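Local coordinates for protein amidohydrolase (Staphylococcus aureus, PDB 3NUR) that probably hydrolyses an amide-type carbon-nitrogen bond of an undefined substrate, as a metal-binding TIM-barrel enzyme of the amidohydrolase family, at residues Ala194-Asn197 and Ser198-Gln202; His231-His234 and Leu235-Gly239. All coordinates share one frame; numbering follows the deposited sequence.

Contact 1 (Ala194-Asn197 and Ser198-Gln202)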
loop_
_atom_site.group_PDB
_atom_site.type_symbol
_atom_site.label_atom_id
_atom_site.label_comp_id
_atom_site.label_asym_id
_atom_site.label_seq_id
_atom_site.Cartn_x
_atom_site.Cartn_y
_atom_site.Cartn_z
ATOM N N ALA A 194 -9.659 2.317 0.290
ATOM C CA ALA A 194 -10.828 1.539 0.702
ATOM C C ALA A 194 -12.065 2.446 0.536
ATOM O O ALA A 194 -11.884 3.663 0.380
ATOM C CB ALA A 194 -10.686 1.070 2.146
ATOM N N PRO A 195 -13.308 1.890 0.561
ATOM C CA PRO A 195 -14.506 2.737 0.369
ATOM C C PRO A 195 -14.520 4.003 1.221
ATOM O O PRO A 195 -14.170 3.959 2.406
ATOM C CB PRO A 195 -15.656 1.790 0.734
ATOM C CG PRO A 195 -15.150 0.450 0.278
ATOM C CD PRO A 195 -13.688 0.465 0.690
ATOM N N VAL A 196 -14.905 5.130 0.613
ATOM C CA VAL A 196 -14.984 6.418 1.310
ATOM C C VAL A 196 -16.193 6.416 2.256
ATOM O O VAL A 196 -17.129 5.619 2.080
ATOM C CB VAL A 196 -15.032 7.655 0.360
ATOM C CG1 VAL A 196 -13.752 7.788 -0.474
ATOM C CG2 VAL A 196 -16.275 7.621 -0.537
ATOM N N ASN A 197 -16.181 7.331 3.233
ATOM C CA ASN A 197 -17.287 7.442 4.190
ATOM C C ASN A 197 -18.555 7.922 3.484
ATOM O O ASN A 197 -18.469 8.543 2.420
ATOM C CB ASN A 197 -16.900 8.292 5.428
ATOM C CG ASN A 197 -17.013 9.800 5.356
ATOM O OD1 ASN A 197 -17.758 10.385 4.561
ATOM N ND2 ASN A 197 -16.336 10.470 6.284
ATOM N N SER A 198 -19.725 7.595 4.046
ATOM C CA SER A 198 -21.010 7.928 3.440
ATOM C C SER A 198 -21.196 9.434 3.168
ATOM O O SER A 198 -21.820 9.796 2.166
ATOM C CB SER A 198 -22.153 7.365 4.277
ATOM O OG SER A 198 -22.294 8.105 5.478
ATOM N N ASP A 199 -20.652 10.299 4.035
ATOM C CA ASP A 199 -20.790 11.747 3.872
ATOM C C ASP A 199 -20.037 12.260 2.626
ATOM O O ASP A 199 -20.573 13.080 1.877
ATOM C CB ASP A 199 -20.502 12.503 5.190
ATOM C CG ASP A 199 -19.153 13.164 5.349
ATOM O OD1 ASP A 199 -18.333 12.649 6.135
ATOM O OD2 ASP A 199 -18.960 14.261 4.786
ATOM N N ILE A 200 -18.826 11.712 2.368
ATOM C CA ILE A 200 -18.053 12.029 1.152
ATOM C C ILE A 200 -18.801 11.456 -0.091
ATOM O O ILE A 200 -18.920 12.146 -1.117
ATOM C CB ILE A 200 -16.598 11.471 1.278
ATOM C CG1 ILE A 200 -15.795 12.142 2.441
ATOM C CG2 ILE A 200 -15.833 11.538 -0.067
ATOM C CD1 ILE A 200 -15.714 13.708 2.472
ATOM N N TYR A 201 -19.294 10.203 -0.005
ATOM C CA TYR A 201 -20.007 9.590 -1.128
ATOM C C TYR A 201 -21.210 10.450 -1.552
ATOM O O TYR A 201 -21.382 10.722 -2.748
ATOM C CB TYR A 201 -20.472 8.165 -0.784
ATOM C CG TYR A 201 -21.257 7.509 -1.902
ATOM C CD1 TYR A 201 -20.667 7.250 -3.136
ATOM C CD2 TYR A 201 -22.603 7.183 -1.740
ATOM C CE1 TYR A 201 -21.385 6.647 -4.172
ATOM C CE2 TYR A 201 -23.333 6.579 -2.770
ATOM C CZ TYR A 201 -22.715 6.308 -3.982
ATOM O OH TYR A 201 -23.421 5.716 -4.997
ATOM N N GLN A 202 -22.028 10.873 -0.570
ATOM C CA GLN A 202 -23.223 11.690 -0.845
ATOM C C GLN A 202 -22.868 13.107 -1.355
ATOM O O GLN A 202 -23.554 13.617 -2.238
ATOM C CB GLN A 202 -24.124 11.781 0.412
ATOM C CG GLN A 202 -24.713 10.457 0.879
ATOM C CD GLN A 202 -25.812 9.936 -0.008
ATOM O OE1 GLN A 202 -26.664 10.686 -0.494
ATOM N NE2 GLN A 202 -25.828 8.627 -0.216
#
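Asn197 ends the extended segment 194-197 and sets the chain into the first turn of helix 198-205, so the two segments meet across that turn. Its carbonyl makes the first i to i+4 bond of the helix: Tyr201 N donates to Asn197 O at 3.1 Å, with an N-H...O angle of 167°. One residue further on, Gln202 N bonds Ser198 O in the same way. The Asn197 side chain folds back over the helix start because CG stands between the backbone N and the carbonyl carbon (chi1 84°). Its OD1 thereby takes the N-H of Ile200 at 2.8 Å between Ile200 N and Asn197 OD1, the donor sitting almost straight out from the end of the side-chain C=O. This is an asparagine N-cap, in which a side-chain oxygen satisfies an amide of the first turn that has no earlier carbonyl of the helix to bond. It opens the helix that follows strand 189-192 of the TIM barrel, the strand that ends with the calcium ligand His192. The other end of the amide faces Asp199: Asn197 ND2 gives a weak, bent bond to Asp199 OD1 (3.0 Å), the two flat groups clearly tilted against each other. Beside the cap, Val196 crosses Ile200 at about a right angle, and Val196 CG2 rests 4.0 Å from Ile200 CG2. The same methyl lies 4.2 Å from Tyr201 CB, while the Tyr201 side chain extends to helix 211-218, packing on Ala214 and Ala218, and its OH is hydrogen-bonded to Glu211.

Contact 2 (His231-His234 and Leu235-Gly239)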
loop_
_atom_site.group_PDB
_atom_site.type_symbol
_atom_site.label_atom_id
_atom_site.label_comp_id
_atom_site.label_asym_id
_atom_site.label_seq_id
_atom_site.Cartn_x
_atom_site.Cartn_y
_atom_site.Cartn_z
ATOM N N HIS A 231 -5.244 11.319 2.849
ATOM C CA HIS A 231 -4.842 10.612 4.059
ATOM C C HIS A 231 -3.310 10.665 4.198
ATOM O O HIS A 231 -2.814 11.049 5.248
ATOM C CB HIS A 231 -5.308 9.146 3.995
ATOM C CG HIS A 231 -5.256 8.421 5.312
ATOM N ND1 HIS A 231 -5.804 7.171 5.446
ATOM C CD2 HIS A 231 -4.760 8.810 6.519
ATOM C CE1 HIS A 231 -5.628 6.826 6.719
ATOM N NE2 HIS A 231 -4.975 7.766 7.393
ATOM N N ALA A 232 -2.562 10.352 3.123
ATOM C CA ALA A 232 -1.105 10.410 3.189
ATOM C C ALA A 232 -0.625 11.843 3.517
ATOM O O ALA A 232 0.291 11.986 4.308
ATOM C CB ALA A 232 -0.481 9.908 1.889
ATOM N N ILE A 233 -1.263 12.891 2.938
ATOM C CA ILE A 233 -0.901 14.289 3.220
ATOM C C ILE A 233 -1.148 14.613 4.695
ATOM O O ILE A 233 -0.312 15.255 5.304
ATOM C CB ILE A 233 -1.595 15.279 2.245
ATOM C CG1 ILE A 233 -1.081 15.034 0.800
ATOM C CG2 ILE A 233 -1.312 16.739 2.669
ATOM C CD1 ILE A 233 -2.108 15.518 -0.290
ATOM N N HIS A 234 -2.268 14.137 5.279
ATOM C CA HIS A 234 -2.543 14.334 6.710
ATOM C C HIS A 234 -1.357 13.818 7.546
ATOM O O HIS A 234 -0.943 14.465 8.505
ATOM C CB HIS A 234 -3.799 13.540 7.118
ATOM C CG HIS A 234 -5.061 14.327 7.028
ATOM N ND1 HIS A 234 -5.696 14.795 8.169
ATOM C CD2 HIS A 234 -5.796 14.669 5.943
ATOM C CE1 HIS A 234 -6.785 15.418 7.747
ATOM N NE2 HIS A 234 -6.886 15.380 6.412
ATOM N N LEU A 235 -0.820 12.649 7.169
ATOM C CA LEU A 235 0.287 12.020 7.894
ATOM C C LEU A 235 1.536 12.898 7.877
ATOM O O LEU A 235 2.150 13.119 8.911
ATOM C CB LEU A 235 0.578 10.612 7.345
ATOM C CG LEU A 235 -0.610 9.609 7.330
ATOM C CD1 LEU A 235 -0.148 8.227 6.853
ATOM C CD2 LEU A 235 -1.259 9.467 8.704
ATOM N N VAL A 236 1.836 13.493 6.730
ATOM C CA VAL A 236 2.969 14.398 6.580
ATOM C C VAL A 236 2.742 15.681 7.392
ATOM O O VAL A 236 3.622 16.066 8.151
ATOM C CB VAL A 236 3.245 14.686 5.080
ATOM C CG1 VAL A 236 4.212 15.855 4.895
ATOM C CG2 VAL A 236 3.755 13.435 4.366
ATOM N N LEU A 237 1.593 16.354 7.191
ATOM C CA LEU A 237 1.260 17.617 7.867
ATOM C C LEU A 237 1.214 17.517 9.389
ATOM O O LEU A 237 1.519 18.503 10.065
ATOM C CB LEU A 237 -0.048 18.238 7.315
ATOM C CG LEU A 237 -0.082 18.559 5.815
ATOM C CD1 LEU A 237 -1.439 19.119 5.417
ATOM C CD2 LEU A 237 1.058 19.516 5.402
ATOM N N SER A 238 0.870 16.327 9.917
ATOM C CA SER A 238 0.817 16.085 11.373
ATOM C C SER A 238 2.220 15.917 12.021
ATOM O O SER A 238 2.311 15.808 13.249
ATOM C CB SER A 238 -0.056 14.881 11.700
ATOM O OG SER A 238 0.594 13.655 11.400
ATOM N N GLY A 239 3.274 15.859 11.197
ATOM C CA GLY A 239 4.653 15.730 11.670
ATOM C C GLY A 239 5.153 14.345 12.030
ATOM O O GLY A 239 6.197 14.218 12.690
#
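Ile233 and Leu237, one helical turn apart, lie side by side and point the same way, with Ile233 CG2 3.6 Å from Leu237 CD1. Leu237 CG stands anti to its own carbonyl carbon (chi1 -59°), which lays the branch back along the helix over Ile233 O, 3.4 Å from Leu237 CG. This pair faces helix 278-284, where Ile233 meets Phe282 and Leu237 meets Val278. On another side of the helix His231 and Leu235 cross obliquely, Leu235 CD2 standing 4.2 Å from His231 CD2. The imidazole is held from outside the helix, NE2 being hydrogen-bonded to Leu170 N. All this belongs to the last turns of helix 223-237, one of the helices packed round the TIM barrel, closed by a Schellman motif in which Gly239, with positive phi, is first to leave helical angles. Leu237 N donates almost straight to Ile233 O at 2.9 Å (179°), whereas Ser238 N meets His234 O at a more bent 144°. Ser238 turns its hydroxyl back into the closing turn: OG gives a hydrogen bond to Leu235 O at 3.0 Å, coming from above the carbonyl plane. The His234 ring leaves the helix toward Asp171, whose OD2 is hydrogen-bonded to ND1, and meets Phe169 with the ring planes inclined.

Overall arrangement
The two contacts follow each other in sequence. Their centres lie about 20 Å apart and their nearest atoms about 8 Å, without touching. Residues 194-202 lead out of barrel strand 189-192 into helix 198-205 at the surface, whereas the partly buried residues 231-239 finish helix 223-237, with helix 240-243 next and then strand 249-251, the neighbour of strand 189-192 in the same parallel sheet. One contact thus starts and the other ends a helix within the crossover between these two strands. Helix 223-237 joins them, since Pro195 and Val196 pack on its earlier residues Trp224 and Asp227. Arg164 also bridges, bonding Pro195 O and touching His231.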